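PDB 1W7C: lysyl oxidase from Pichia pastoris, which probably oxidises primary amines, including peptidyl lysine side chains, to aldehydes with the help of copper and a self-derived topaquinone cofactor. Local coordinates for residues E403-Y408 / I421-T426; E59-N64 / L116-T121. All coordinates share one frame; numbering follows the deposited sequence.

Contact 1: E403-Y408 / I421-T426; sequences ENQEDY and ITQNPT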
loop_
_atom_site.group_PDB
_atom_site.type_symbol
_atom_site.label_atom_id
_atom_site.label_comp_id
_atom_site.label_asym_id
_atom_site.label_seq_id
_atom_site.Cartn_x
_atom_site.Cartn_y
_atom_site.Cartn_z
ATOM N N GLU A 403 3.007 12.216 -15.606
ATOM C CA GLU A 403 3.180 10.805 -15.879
ATOM C C GLU A 403 4.371 10.274 -15.079
ATOM O O GLU A 403 5.479 10.761 -15.170
ATOM C CB GLU A 403 3.390 10.551 -17.362
ATOM C CG GLU A 403 3.297 9.053 -17.686
ATOM C CD GLU A 403 3.423 8.741 -19.171
ATOM O OE1 GLU A 403 4.234 9.393 -19.874
ATOM O OE2 GLU A 403 2.723 7.797 -19.613
ATOM N N ASN A 404 4.114 9.306 -14.212
ATOM C CA ASN A 404 5.193 8.649 -13.485
ATOM C C ASN A 404 5.657 7.410 -14.226
ATOM O O ASN A 404 4.900 6.850 -15.014
ATOM C CB ASN A 404 4.762 8.260 -12.055
ATOM C CG ASN A 404 5.938 7.949 -11.155
ATOM O OD1 ASN A 404 7.035 8.540 -11.312
ATOM N ND2 ASN A 404 5.742 7.037 -10.183
ATOM N N GLN A 405 6.902 6.992 -13.955
ATOM C CA GLN A 405 7.349 5.630 -14.261
ATOM C C GLN A 405 7.410 4.932 -12.924
ATOM O O GLN A 405 8.258 5.216 -12.077
ATOM C CB GLN A 405 8.716 5.649 -14.939
ATOM C CG GLN A 405 9.155 4.262 -15.442
ATOM C CD GLN A 405 8.310 3.728 -16.571
ATOM O OE1 GLN A 405 7.673 2.679 -16.437
ATOM N NE2 GLN A 405 8.369 4.407 -17.729
ATOM N N GLU A 406 6.503 4.000 -12.686
ATOM C CA GLU A 406 6.521 3.313 -11.419
ATOM C C GLU A 406 7.782 2.456 -11.301
ATOM O O GLU A 406 8.357 2.058 -12.299
ATOM C CB GLU A 406 5.287 2.426 -11.241
ATOM C CG GLU A 406 3.944 3.135 -11.298
ATOM C CD GLU A 406 3.741 4.172 -10.230
ATOM O OE1 GLU A 406 3.272 5.283 -10.552
ATOM O OE2 GLU A 406 4.001 3.842 -9.041
ATOM N N ASP A 407 8.178 2.151 -10.050
ATOM C CA ASP A 407 9.441 1.484 -9.761
ATOM C C ASP A 407 9.436 -0.025 -10.018
ATOM O O ASP A 407 10.435 -0.676 -9.797
ATOM C CB ASP A 407 9.905 1.787 -8.321
ATOM C CG ASP A 407 9.040 1.125 -7.229
ATOM O OD1 ASP A 407 8.327 0.154 -7.489
ATOM O OD2 ASP A 407 9.045 1.522 -6.034
ATOM N N TYR A 408 8.333 -0.533 -10.527
ATOM C CA TYR A 408 8.146 -1.954 -10.852
ATOM C C TYR A 408 7.378 -2.004 -12.186
ATOM O O TYR A 408 6.552 -1.110 -12.487
ATOM C CB TYR A 408 7.374 -2.688 -9.735
ATOM C CG TYR A 408 5.973 -2.187 -9.600
ATOM C CD1 TYR A 408 5.688 -1.006 -8.931
ATOM C CD2 TYR A 408 4.910 -2.893 -10.144
ATOM C CE1 TYR A 408 4.385 -0.529 -8.820
ATOM C CE2 TYR A 408 3.613 -2.435 -10.030
ATOM C CZ TYR A 408 3.347 -1.252 -9.384
ATOM O OH TYR A 408 2.060 -0.781 -9.375
ATOM N N ILE A 421 8.178 -8.192 -20.896
ATOM C CA ILE A 421 8.004 -7.265 -19.776
ATOM C C ILE A 421 7.283 -6.008 -20.270
ATOM O O ILE A 421 7.661 -5.460 -21.299
ATOM C CB ILE A 421 9.395 -6.842 -19.124
ATOM C CG1 ILE A 421 10.316 -8.039 -18.889
ATOM C CG2 ILE A 421 9.154 -6.051 -17.839
ATOM C CD1 ILE A 421 11.692 -7.659 -18.635
ATOM N N THR A 422 6.300 -5.557 -19.505
ATOM C CA THR A 422 5.572 -4.338 -19.790
ATOM C C THR A 422 5.885 -3.314 -18.723
ATOM O O THR A 422 5.811 -3.611 -17.543
ATOM C CB THR A 422 4.066 -4.622 -19.796
ATOM O OG1 THR A 422 3.770 -5.512 -20.883
ATOM C CG2 THR A 422 3.288 -3.326 -20.052
ATOM N N GLN A 423 6.272 -2.128 -19.144
ATOM C CA GLN A 423 6.516 -0.996 -18.247
ATOM C C GLN A 423 5.214 -0.515 -17.613
ATOM O O GLN A 423 4.118 -0.859 -18.043
ATOM C CB GLN A 423 7.222 0.161 -18.977
ATOM C CG GLN A 423 8.518 -0.206 -19.600
ATOM C CD GLN A 423 9.118 0.976 -20.296
ATOM O OE1 GLN A 423 8.824 1.208 -21.451
ATOM N NE2 GLN A 423 9.928 1.744 -19.597
ATOM N N ASN A 424 5.361 0.316 -16.599
ATOM C CA ASN A 424 4.231 0.777 -15.781
ATOM C C ASN A 424 4.219 2.307 -15.629
ATOM O O ASN A 424 4.350 2.826 -14.546
ATOM C CB ASN A 424 4.335 0.106 -14.406
ATOM C CG ASN A 424 3.076 0.132 -13.587
ATOM O OD1 ASN A 424 1.986 0.503 -14.035
ATOM N ND2 ASN A 424 3.214 -0.346 -12.339
ATOM N N PRO A 425 4.007 3.013 -16.728
ATOM C CA PRO A 425 3.726 4.452 -16.655
ATOM C C PRO A 425 2.317 4.676 -16.152
ATOM O O PRO A 425 1.410 3.926 -16.476
ATOM C CB PRO A 425 3.829 4.897 -18.102
ATOM C CG PRO A 425 3.335 3.683 -18.857
ATOM C CD PRO A 425 3.949 2.521 -18.119
ATOM N N THR A 426 2.147 5.701 -15.334
ATOM C CA THR A 426 0.837 6.037 -14.753
ATOM C C THR A 426 0.571 7.528 -14.914
ATOM O O THR A 426 1.499 8.348 -14.875
ATOM C CB THR A 426 0.738 5.686 -13.267
ATOM O OG1 THR A 426 1.792 6.350 -12.561
ATOM C CG2 THR A 426 0.852 4.199 -13.065
HETATM O O HOH W 1 7.849 0.547 -14.891
#
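The antiparallel pairing of strands 391-405 and 418-433 comes apart at residues 404-406 and 424-426, and it illustrates how side chains and a water can take over from backbone bonds where strands diverge. Asn404 and Thr426 form a regular hydrogen-bonded pair: Asn404 N reaches Thr426 O at 2.9 Å, and Thr426 N returns to Asn404 O at 3.0 Å. Next come Gln405 and Pro425, a non-hydrogen-bonded pair, where the missing proline N-H costs the pairing nothing. Glu406 N still bonds to Asn424 O (3.1 Å), but the reciprocal bond is replaced. The one N-H of Asn424 is instead shared between a water, 3.0 Å from N, and, weakly, Gln405 OE1 at 3.3 Å; the water also bonds to Gln405 OE1 and Glu406 O. The Gln405 amide lies parallel to that of Gln423, and its NE2 bonds to Pro283 O and Ser282 OG of the second subunit.

Both segments belong to the enzyme domain of the copper amine oxidases, and strands 411-415 and 418-433 continue from here as a hairpin consistent with one of the family's arms that embrace the partner subunit. On the Asn404 and Thr426 side of the sheet, the Glu406 chain folds back at chi2 (-62°), bringing OE1 within 2.7 Å of Thr426 OG1, which donates from the anti side. Asn404 ND2 meets the same OE1 from above the carboxylate plane at 3.1 Å, and Lys445 adds a salt bridge to this oxygen, so three donors converge on OE1. Asn424 stands its amide steeply against the Tyr408 ring, planes 77° apart, with ND2 3.0 Å above one ring face near the rim. The same nitrogen gives a weak bond to Tyr408 O, while Arg457 of the second subunit makes a cation-pi contact with the ring.

Contact 2: E59-N64 / L116-T121; sequences ETLKPN and LSFYNT. With NAG (2-acetamido-2-deoxy-beta-D-glucopyranose), chain B.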
loop_
_atom_site.group_PDB
_atom_site.type_symbol
_atom_site.label_atom_id
_atom_site.label_comp_id
_atom_site.label_asym_id
_atom_site.label_seq_id
_atom_site.Cartn_x
_atom_site.Cartn_y
_atom_site.Cartn_z
ATOM N N GLU A 59 -21.158 29.673 -5.888
ATOM C CA GLU A 59 -20.505 28.608 -6.636
ATOM C C GLU A 59 -21.463 27.886 -7.572
ATOM O O GLU A 59 -22.675 28.053 -7.498
ATOM C CB GLU A 59 -19.843 27.598 -5.700
ATOM C CG GLU A 59 -20.833 26.781 -4.904
ATOM C CD GLU A 59 -20.246 25.524 -4.276
ATOM O OE1 GLU A 59 -19.057 25.212 -4.500
ATOM O OE2 GLU A 59 -21.030 24.852 -3.571
ATOM N N THR A 60 -20.896 27.051 -8.449
ATOM C CA THR A 60 -21.721 26.245 -9.340
ATOM C C THR A 60 -22.599 25.275 -8.570
ATOM O O THR A 60 -22.105 24.553 -7.706
ATOM C CB THR A 60 -20.834 25.474 -10.277
ATOM O OG1 THR A 60 -20.096 26.409 -11.076
ATOM C CG2 THR A 60 -21.653 24.605 -11.236
ATOM N N LEU A 61 -23.895 25.270 -8.878
ATOM C CA LEU A 61 -24.787 24.204 -8.458
ATOM C C LEU A 61 -24.753 23.179 -9.583
ATOM O O LEU A 61 -25.296 23.430 -10.668
ATOM C CB LEU A 61 -26.203 24.742 -8.236
ATOM C CG LEU A 61 -27.222 23.708 -7.803
ATOM C CD1 LEU A 61 -26.896 23.125 -6.441
ATOM C CD2 LEU A 61 -28.608 24.352 -7.779
ATOM N N LYS A 62 -24.086 22.060 -9.352
ATOM C CA LYS A 62 -23.787 21.120 -10.444
ATOM C C LYS A 62 -25.085 20.498 -10.989
ATOM O O LYS A 62 -26.082 20.361 -10.281
ATOM C CB LYS A 62 -22.833 20.033 -9.983
ATOM C CG LYS A 62 -21.402 20.558 -9.779
ATOM C CD LYS A 62 -20.485 19.467 -9.369
ATOM C CE LYS A 62 -19.107 19.983 -9.066
ATOM N NZ LYS A 62 -19.070 20.755 -7.779
ATOM N N PRO A 63 -25.084 20.127 -12.264
ATOM C CA PRO A 63 -26.267 19.498 -12.840
ATOM C C PRO A 63 -26.665 18.191 -12.160
ATOM O O PRO A 63 -25.850 17.528 -11.569
ATOM C CB PRO A 63 -25.860 19.269 -14.295
ATOM C CG PRO A 63 -24.851 20.328 -14.586
ATOM C CD PRO A 63 -24.038 20.358 -13.276
ATOM N N ASN A 64 -27.937 17.869 -12.283
ATOM C CA ASN A 64 -28.422 16.591 -11.857
ATOM C C ASN A 64 -27.974 15.510 -12.847
ATOM O O ASN A 64 -27.652 15.798 -13.988
ATOM C CB ASN A 64 -29.920 16.628 -11.734
ATOM C CG ASN A 64 -30.404 17.355 -10.502
ATOM O OD1 ASN A 64 -29.669 17.535 -9.520
ATOM N ND2 ASN A 64 -31.661 17.793 -10.574
ATOM N N LEU A 116 -32.879 27.145 -1.439
ATOM C CA LEU A 116 -32.216 25.947 -1.948
ATOM C C LEU A 116 -31.978 24.970 -0.820
ATOM O O LEU A 116 -31.286 25.295 0.161
ATOM C CB LEU A 116 -30.890 26.339 -2.581
ATOM C CG LEU A 116 -30.021 25.236 -3.133
ATOM C CD1 LEU A 116 -30.741 24.407 -4.184
ATOM C CD2 LEU A 116 -28.768 25.862 -3.726
ATOM N N SER A 117 -32.562 23.776 -0.944
ATOM C CA SER A 117 -32.479 22.785 0.106
ATOM C C SER A 117 -32.569 21.331 -0.339
ATOM O O SER A 117 -32.529 20.445 0.516
ATOM C CB SER A 117 -33.580 23.018 1.139
ATOM O OG SER A 117 -34.852 22.799 0.564
ATOM N N PHE A 118 -32.630 21.061 -1.646
ATOM C CA PHE A 118 -32.973 19.706 -2.066
ATOM C C PHE A 118 -31.941 18.659 -1.599
ATOM O O PHE A 118 -32.283 17.497 -1.427
ATOM C CB PHE A 118 -33.267 19.611 -3.571
ATOM C CG PHE A 118 -32.061 19.777 -4.487
ATOM C CD1 PHE A 118 -31.229 18.695 -4.713
ATOM C CD2 PHE A 118 -31.801 20.971 -5.163
ATOM C CE1 PHE A 118 -30.141 18.798 -5.564
ATOM C CE2 PHE A 118 -30.695 21.083 -6.005
ATOM C CZ PHE A 118 -29.876 19.990 -6.213
ATOM N N TYR A 119 -30.676 19.054 -1.504
ATOM C CA TYR A 119 -29.584 18.152 -1.109
ATOM C C TYR A 119 -29.378 18.100 0.409
ATOM O O TYR A 119 -28.505 17.380 0.877
ATOM C CB TYR A 119 -28.259 18.520 -1.821
ATOM C CG TYR A 119 -27.931 19.979 -1.699
ATOM C CD1 TYR A 119 -27.524 20.536 -0.482
ATOM C CD2 TYR A 119 -28.100 20.820 -2.784
ATOM C CE1 TYR A 119 -27.278 21.900 -0.356
ATOM C CE2 TYR A 119 -27.902 22.157 -2.673
ATOM C CZ TYR A 119 -27.479 22.713 -1.458
ATOM O OH TYR A 119 -27.220 24.086 -1.377
ATOM N N ASN A 120 -30.149 18.893 1.164
ATOM C CA ASN A 120 -30.116 18.853 2.612
ATOM C C ASN A 120 -31.143 17.877 3.105
ATOM O O ASN A 120 -32.343 18.061 2.872
ATOM C CB ASN A 120 -30.374 20.234 3.192
ATOM C CG ASN A 120 -29.221 21.186 2.935
ATOM O OD1 ASN A 120 -28.074 20.755 2.802
ATOM N ND2 ASN A 120 -29.523 22.499 2.852
ATOM N N THR A 121 -30.701 16.821 3.784
ATOM C CA THR A 121 -31.610 15.821 4.271
ATOM C C THR A 121 -32.586 16.366 5.302
ATOM O O THR A 121 -33.670 15.818 5.474
ATOM C CB THR A 121 -30.880 14.618 4.886
ATOM O OG1 THR A 121 -30.090 15.043 5.994
ATOM C CG2 THR A 121 -29.954 13.928 3.905
HETATM C C1 NAG B . -32.204 18.335 -9.356
HETATM C C2 NAG B . -33.152 19.466 -9.822
HETATM C C3 NAG B . -34.012 20.071 -8.700
HETATM C C4 NAG B . -34.606 18.970 -7.824
HETATM C C5 NAG B . -33.506 17.969 -7.478
HETATM C C6 NAG B . -33.969 16.843 -6.594
HETATM C C7 NAG B . -32.551 20.870 -11.723
HETATM C C8 NAG B . -31.642 21.920 -12.289
HETATM N N2 NAG B . -32.347 20.510 -10.460
HETATM O O3 NAG B . -35.028 20.884 -9.267
HETATM O O4 NAG B . -35.073 19.462 -6.574
HETATM O O5 NAG B . -32.943 17.381 -8.629
HETATM O O6 NAG B . -34.866 16.075 -7.347
HETATM O O7 NAG B . -33.439 20.389 -12.430
#
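Leu61 and Leu116 meet tip to tip, CD2 to CD1 at 4.2 Å, in the compact half of a contact that shows how one apolar side chain can join a strand to a loop far along the chain. The two branches of Leu61 divide the work. CD2 also abuts the edge of the Phe118 ring, 4.3 Å from CE2 and near the ring plane, whereas CD1 comes obliquely to Tyr119 CE2 at 4.0 Å. Both leucines hold CG opposite the backbone nitrogen (chi1 180° for Leu61), and together they bridge the 10.0 Å between their CA atoms.

Facing Leu61 is a type I turn from Ser117 to Asn120, whose two central residues are Phe118 and Tyr119. Each holds its ring between backbone nitrogen and carbonyl carbon (chi1 70° and 50°), and the rings meet edge to face: Tyr119 CD2 stands 3.9 Å above the centre of the Phe118 ring. The hydroxyl end of Tyr119 is tied to Glu99, on the strand that pairs with 112-115.

Packing thins toward the surface. Asn64 touches Phe118 lightly, OD1 lying 4.1 Å from CZ, and its ND2 carries the covalently attached N-acetylglucosamine. This sugar covers the Phe118 face opposite Tyr119, with its C5 3.6 Å above the plane and offset toward the rim; the hydrogen on C5 points at the ring, as in a CH-pi contact. Phe118 is therefore sandwiched between protein on one face and carbohydrate on the other, and a further sugar residue also touches it. An aromatic side chain laid under the first sugar of an N-linked glycan, on an Asn-X-Thr sequon that here begins a helix, is a familiar way for a glycoprotein to hold its carbohydrate against the surface.

How the contacts relate
Contacts 1 and 2 are independent solutions in one chain: their centres lie 40 Å apart, their nearest atoms about 24 Å, and in sequence contact 2 closes before contact 1 opens. Contact 1 joins strands within the enzyme domain by polar bonds and faces the second subunit. Contact 2 sets the end region of strand 53-61, in a small antiparallel sheet, against a loop between two strands of that sheet; it is mainly apolar, and no other protein chain touches it. Neither includes a copper ligand or the topaquinone. Contact 1 is remote from the annotated sites, whereas contact 2 lies nearer to calcium: the Tyr119 side chain is about 8 Å from that of the calcium-site residue Phe633, and that of Asn64 about 11 Å from the side chain of Asp643 of the other calcium site.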